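Local coordinates for protein geranyltranstransferase (Thermotoga maritima, PDB 2FTZ) that probably catalyses the condensation of geranyl diphosphate with isopentenyl diphosphate to make farnesyl diphosphate, as a homodimer of the all-helical polyprenyl synthase family, at residues A[35-40]-A[105-110]; A[83-88]-A[115-120]. All blocks are in the same frame, centred on the assembly; numbering follows the deposited sequence. Where two conformers were deposited one is given.

Contact 1: residues A[35-40]-A[105-110]. With EDO (1,2-ethanediol), chain F; EDO (1,2-ethanediol), chain G.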
# COMPACT_ATOMS: atom_id res chain seq x y z
N GLU A 35 -7.46 -9.60 10.29
CA GLU A 35 -6.24 -10.42 10.49
C GLU A 35 -6.44 -11.86 10.01
O GLU A 35 -5.57 -12.44 9.31
CB GLU A 35 -5.81 -10.35 11.92
CG GLU A 35 -5.35 -8.98 12.46
CD GLU A 35 -4.99 -9.06 13.92
OE1 GLU A 35 -5.92 -9.31 14.73
OE2 GLU A 35 -3.78 -8.92 14.27
N GLU A 36 -7.57 -12.43 10.41
CA GLU A 36 -7.94 -13.78 10.00
C GLU A 36 -8.02 -13.88 8.47
O GLU A 36 -7.61 -14.88 7.87
CB GLU A 36 -9.26 -14.20 10.64
CG GLU A 36 -9.63 -15.68 10.33
CD GLU A 36 -11.01 -16.06 10.81
OE1 GLU A 36 -11.44 -15.57 11.89
OE2 GLU A 36 -11.66 -16.88 10.10
N ALA A 37 -8.60 -12.87 7.85
CA ALA A 37 -8.73 -12.83 6.39
C ALA A 37 -7.39 -12.78 5.65
O ALA A 37 -7.21 -13.42 4.61
CB ALA A 37 -9.64 -11.60 5.95
N MET A 38 -6.46 -11.93 6.12
CA MET A 38 -5.11 -11.91 5.60
C MET A 38 -4.43 -13.25 5.70
O MET A 38 -3.86 -13.73 4.70
CB MET A 38 -4.26 -10.84 6.30
CG MET A 38 -4.74 -9.44 6.05
SD MET A 38 -3.55 -8.23 6.74
CE MET A 38 -3.91 -8.40 8.45
N LEU A 39 -4.54 -13.91 6.86
CA LEU A 39 -3.95 -15.21 7.02
C LEU A 39 -4.62 -16.25 6.08
O LEU A 39 -3.95 -17.07 5.47
CB LEU A 39 -4.10 -15.62 8.50
CG LEU A 39 -3.53 -17.00 8.90
CD1 LEU A 39 -2.01 -17.18 8.53
CD2 LEU A 39 -3.74 -17.24 10.40
N TYR A 40 -5.94 -16.21 5.99
CA TYR A 40 -6.70 -17.12 5.10
C TYR A 40 -6.19 -17.03 3.67
O TYR A 40 -5.81 -18.03 3.03
CB TYR A 40 -8.17 -16.74 5.17
CG TYR A 40 -9.07 -17.46 4.16
CD1 TYR A 40 -9.56 -18.73 4.43
CD2 TYR A 40 -9.47 -16.84 2.97
CE1 TYR A 40 -10.42 -19.39 3.53
CE2 TYR A 40 -10.33 -17.50 2.03
CZ TYR A 40 -10.80 -18.78 2.34
OH TYR A 40 -11.64 -19.49 1.47
N ARG A 105 -15.98 -13.30 -0.27
CA ARG A 105 -17.09 -14.25 -0.11
C ARG A 105 -17.06 -14.88 1.30
O ARG A 105 -18.09 -15.24 1.85
CB ARG A 105 -17.05 -15.34 -1.20
CG ARG A 105 -17.35 -14.82 -2.62
CD ARG A 105 -18.80 -14.48 -2.83
NE ARG A 105 -19.64 -15.67 -2.77
CZ ARG A 105 -20.97 -15.65 -2.71
NH1 ARG A 105 -21.63 -14.50 -2.69
NH2 ARG A 105 -21.64 -16.80 -2.65
N THR A 106 -15.86 -14.97 1.88
CA THR A 106 -15.67 -15.61 3.17
C THR A 106 -15.90 -14.61 4.29
O THR A 106 -16.60 -14.92 5.25
CB THR A 106 -14.27 -16.25 3.26
OG1 THR A 106 -14.04 -17.10 2.11
CG2 THR A 106 -14.12 -17.06 4.53
N TYR A 107 -15.37 -13.39 4.12
CA TYR A 107 -15.34 -12.40 5.19
C TYR A 107 -16.14 -11.13 4.96
O TYR A 107 -16.32 -10.37 5.90
CB TYR A 107 -13.89 -12.00 5.45
CG TYR A 107 -13.12 -13.14 6.03
CD1 TYR A 107 -13.19 -13.43 7.41
CD2 TYR A 107 -12.37 -13.97 5.21
CE1 TYR A 107 -12.51 -14.48 7.93
CE2 TYR A 107 -11.68 -15.02 5.73
CZ TYR A 107 -11.76 -15.29 7.08
OH TYR A 107 -11.07 -16.37 7.55
N GLY A 108 -16.58 -10.87 3.73
CA GLY A 108 -17.27 -9.60 3.44
C GLY A 108 -16.35 -8.74 2.62
O GLY A 108 -15.13 -8.85 2.71
N GLU A 109 -16.94 -7.87 1.80
CA GLU A 109 -16.18 -7.00 0.94
C GLU A 109 -15.40 -5.95 1.70
O GLU A 109 -14.31 -5.58 1.29
CB GLU A 109 -17.16 -6.28 0.02
CG GLU A 109 -16.55 -5.52 -1.09
CD GLU A 109 -17.58 -5.16 -2.19
OE1 GLU A 109 -18.73 -5.70 -2.17
OE2 GLU A 109 -17.21 -4.35 -3.05
N ASP A 110 -15.96 -5.47 2.81
CA ASP A 110 -15.28 -4.51 3.69
C ASP A 110 -13.99 -5.12 4.26
O ASP A 110 -12.90 -4.53 4.20
CB ASP A 110 -16.22 -4.01 4.83
CG ASP A 110 -16.99 -5.14 5.60
OD1 ASP A 110 -16.98 -6.37 5.27
OD2 ASP A 110 -17.67 -4.75 6.59
C1 EDO F . -20.60 -6.94 2.23
O1 EDO F . -19.84 -8.03 1.69
C2 EDO F . -19.83 -6.31 3.39
O2 EDO F . -19.52 -4.95 3.06
C1 EDO G . -17.55 -6.49 9.31
O1 EDO G . -18.72 -6.34 8.51
C2 EDO G . -17.61 -7.84 10.02
O2 EDO G . -18.43 -8.70 9.23
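Ala37 and Tyr107 mark where the two backbones come nearest, CA to CA 6.7 Å, on the surface of the all-helical isoprenoid synthase fold. Helix 33-43 here meets the end of the short helix 103-107. Gly108 breaks that helix with a positive phi, where a CB would jam against the carbonyl of Tyr107, and then takes the N-cap position of helix 109-127. The Tyr107 ring carries the contact. Ala37 CB lies over one of its faces in a CH-pi contact, 3.9 Å from the ring centroid, and the edge of the Tyr107 ring points at the face of Tyr40 in a T-shaped pair with planes at 71°. Thr106 CG2 also sits over a face of Tyr40; the hydroxyls of Tyr40 and Thr106 are hydrogen-bonded to Pro101 O and Ser102 O respectively. A leucine in place of Tyr107 would probably leave the Tyr40 face without its ring edge and deprive Glu36 of a donor. Glu36 reaches that donor as an extended chain, CG anti to the backbone N (chi1 -175°), its carboxylate nearly perpendicular to the ring. Tyr107 OH donates to Glu36 OE2 at 2.7 Å, meeting it on the anti side, 33° out of the carboxylate plane.

Contact 2: residues A[83-88]-A[115-120]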
# COMPACT_ATOMS: atom_id res chain seq x y z
N LEU A 83 -4.08 -10.15 -5.36
CA LEU A 83 -5.13 -11.10 -5.76
C LEU A 83 -6.44 -10.81 -5.01
O LEU A 83 -7.54 -10.93 -5.57
CB LEU A 83 -4.70 -12.51 -5.43
CG LEU A 83 -3.45 -13.05 -6.16
CD1 LEU A 83 -3.09 -14.49 -5.66
CD2 LEU A 83 -3.69 -12.94 -7.65
N ILE A 84 -6.34 -10.48 -3.72
CA ILE A 84 -7.53 -10.08 -2.96
C ILE A 84 -8.25 -8.90 -3.66
O ILE A 84 -9.48 -8.92 -3.86
CB ILE A 84 -7.19 -9.66 -1.49
CG1 ILE A 84 -6.68 -10.88 -0.67
CG2 ILE A 84 -8.46 -9.11 -0.80
CD1 ILE A 84 -6.23 -10.48 0.78
N HIS A 85 -7.51 -7.84 -3.96
CA HIS A 85 -8.13 -6.67 -4.58
C HIS A 85 -8.68 -6.98 -6.01
O HIS A 85 -9.79 -6.56 -6.35
CB HIS A 85 -7.15 -5.48 -4.57
CG HIS A 85 -7.16 -4.71 -3.26
ND1 HIS A 85 -6.64 -3.42 -3.16
CD2 HIS A 85 -7.64 -5.02 -2.03
CE1 HIS A 85 -6.77 -2.99 -1.91
NE2 HIS A 85 -7.39 -3.93 -1.20
N ASP A 86 -7.91 -7.71 -6.83
CA ASP A 86 -8.39 -8.14 -8.19
C ASP A 86 -9.71 -8.89 -8.12
O ASP A 86 -10.56 -8.74 -9.02
CB ASP A 86 -7.27 -8.95 -8.87
CG ASP A 86 -7.52 -9.17 -10.34
OD1 ASP A 86 -7.57 -8.16 -11.10
OD2 ASP A 86 -7.63 -10.34 -10.74
N ASP A 87 -9.89 -9.74 -7.09
CA ASP A 87 -11.09 -10.60 -6.96
C ASP A 87 -12.33 -9.81 -6.56
O ASP A 87 -13.46 -10.27 -6.76
CB ASP A 87 -10.92 -11.71 -5.89
CG ASP A 87 -9.98 -12.84 -6.32
OD1 ASP A 87 -9.62 -12.96 -7.53
OD2 ASP A 87 -9.59 -13.62 -5.41
N LEU A 88 -12.13 -8.63 -5.98
CA LEU A 88 -13.25 -7.87 -5.43
C LEU A 88 -14.35 -7.61 -6.48
O LEU A 88 -14.06 -7.52 -7.69
CB LEU A 88 -12.81 -6.55 -4.77
CG LEU A 88 -11.98 -6.66 -3.48
CD1 LEU A 88 -11.43 -5.27 -3.05
CD2 LEU A 88 -12.78 -7.34 -2.33
N ALA A 115 -8.12 -6.25 4.32
CA ALA A 115 -7.10 -7.31 4.30
C ALA A 115 -6.07 -7.12 3.20
O ALA A 115 -4.87 -7.33 3.41
CB ALA A 115 -7.77 -8.73 4.17
N GLY A 116 -6.53 -6.70 2.03
CA GLY A 116 -5.64 -6.43 0.92
C GLY A 116 -4.68 -5.31 1.28
O GLY A 116 -3.46 -5.43 1.07
N ASP A 117 -5.23 -4.23 1.82
CA ASP A 117 -4.42 -3.09 2.25
C ASP A 117 -3.40 -3.50 3.31
O ASP A 117 -2.25 -3.12 3.22
CB ASP A 117 -5.30 -1.97 2.80
CG ASP A 117 -6.09 -1.18 1.68
OD1 ASP A 117 -5.96 -1.44 0.50
OD2 ASP A 117 -6.92 -0.34 2.09
N GLY A 118 -3.86 -4.25 4.33
CA GLY A 118 -2.98 -4.77 5.35
C GLY A 118 -1.79 -5.59 4.83
O GLY A 118 -0.67 -5.38 5.25
N LEU A 119 -2.05 -6.48 3.88
CA LEU A 119 -1.04 -7.26 3.25
C LEU A 119 -0.03 -6.46 2.51
O LEU A 119 1.16 -6.75 2.61
CB LEU A 119 -1.66 -8.37 2.37
CG LEU A 119 -2.20 -9.56 3.21
CD1 LEU A 119 -3.13 -10.37 2.34
CD2 LEU A 119 -1.04 -10.40 3.72
N PHE A 120 -0.46 -5.46 1.75
CA PHE A 120 0.50 -4.57 1.11
C PHE A 120 1.37 -3.86 2.12
O PHE A 120 2.59 -3.76 1.95
CB PHE A 120 -0.18 -3.43 0.27
CG PHE A 120 -0.91 -3.87 -0.95
CD1 PHE A 120 -0.27 -4.60 -1.94
CD2 PHE A 120 -2.20 -3.41 -1.18
CE1 PHE A 120 -0.95 -4.96 -3.14
CE2 PHE A 120 -2.89 -3.78 -2.35
CZ PHE A 120 -2.28 -4.53 -3.33
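His85 packs its imidazole on the bare backbone of Gly116, with His85 NE2 3.7 Å from Gly116 CA. The glycine matters: a CB at this position would run into His85 CD2. Phe120 brings its ring edge to the face of His85, a T-shaped pair with centroids 5.5 Å apart and planes at 82°. At the edge of the imidazole sits Asp117 OD1, 3.0 Å from His85 CE1, with the carboxylate steeply tilted to the ring. Both ring nitrogens find their hydrogen bonds elsewhere: NE2 with Leu113 O, and ND1 with Asp117 OD2 of the second subunit, a pair repeated across the dimer, Asp117 OD2 of this chain meeting His85 ND1 of the second subunit. Together they fix the rotation of the ring. Next to it in the chain, Ile84 points its CG1 branch anti to its own carbonyl carbon (chi1 -66°), carrying CD1 to Leu119 CD1 at a tight 3.5 Å and to Ala115 CB at 4.1 Å. The short axes of 83-87 and 115-120 run roughly antiparallel, at 154°, 9.2 Å apart at closest approach. Just beyond His85, Asp86 and Asp87, with Asp92, form the first aspartate-rich motif (DDxxxxD) of polyprenyl synthases, which in relatives binds magnesium and the allylic diphosphate.

Segment 105-110 runs into the start of helix 109-127, though its touching residues belong to helix 103-107; contact 2 uses 115-120 of the longer helix, the two centres lying about 10 Å apart. Contact 1 is a surface contact in which one tyrosine-glutamate hydrogen bond is added to ring packing; every touching residue of contact 2 is buried, and no hydrogen bond joins its two segments, His85 ND1 and Asp117 OD2 instead finding their hydrogen-bond partners in the second subunit. Helix 33-43 connects them directly: Met38 packs its CG against Ala115 O at 3.4 Å, and Ala37 CB meets Ala115 CB at 3.9 Å. Both also reach the second subunit, segment 105-110 through the salt bridge from Asp110 to Arg158 of that subunit.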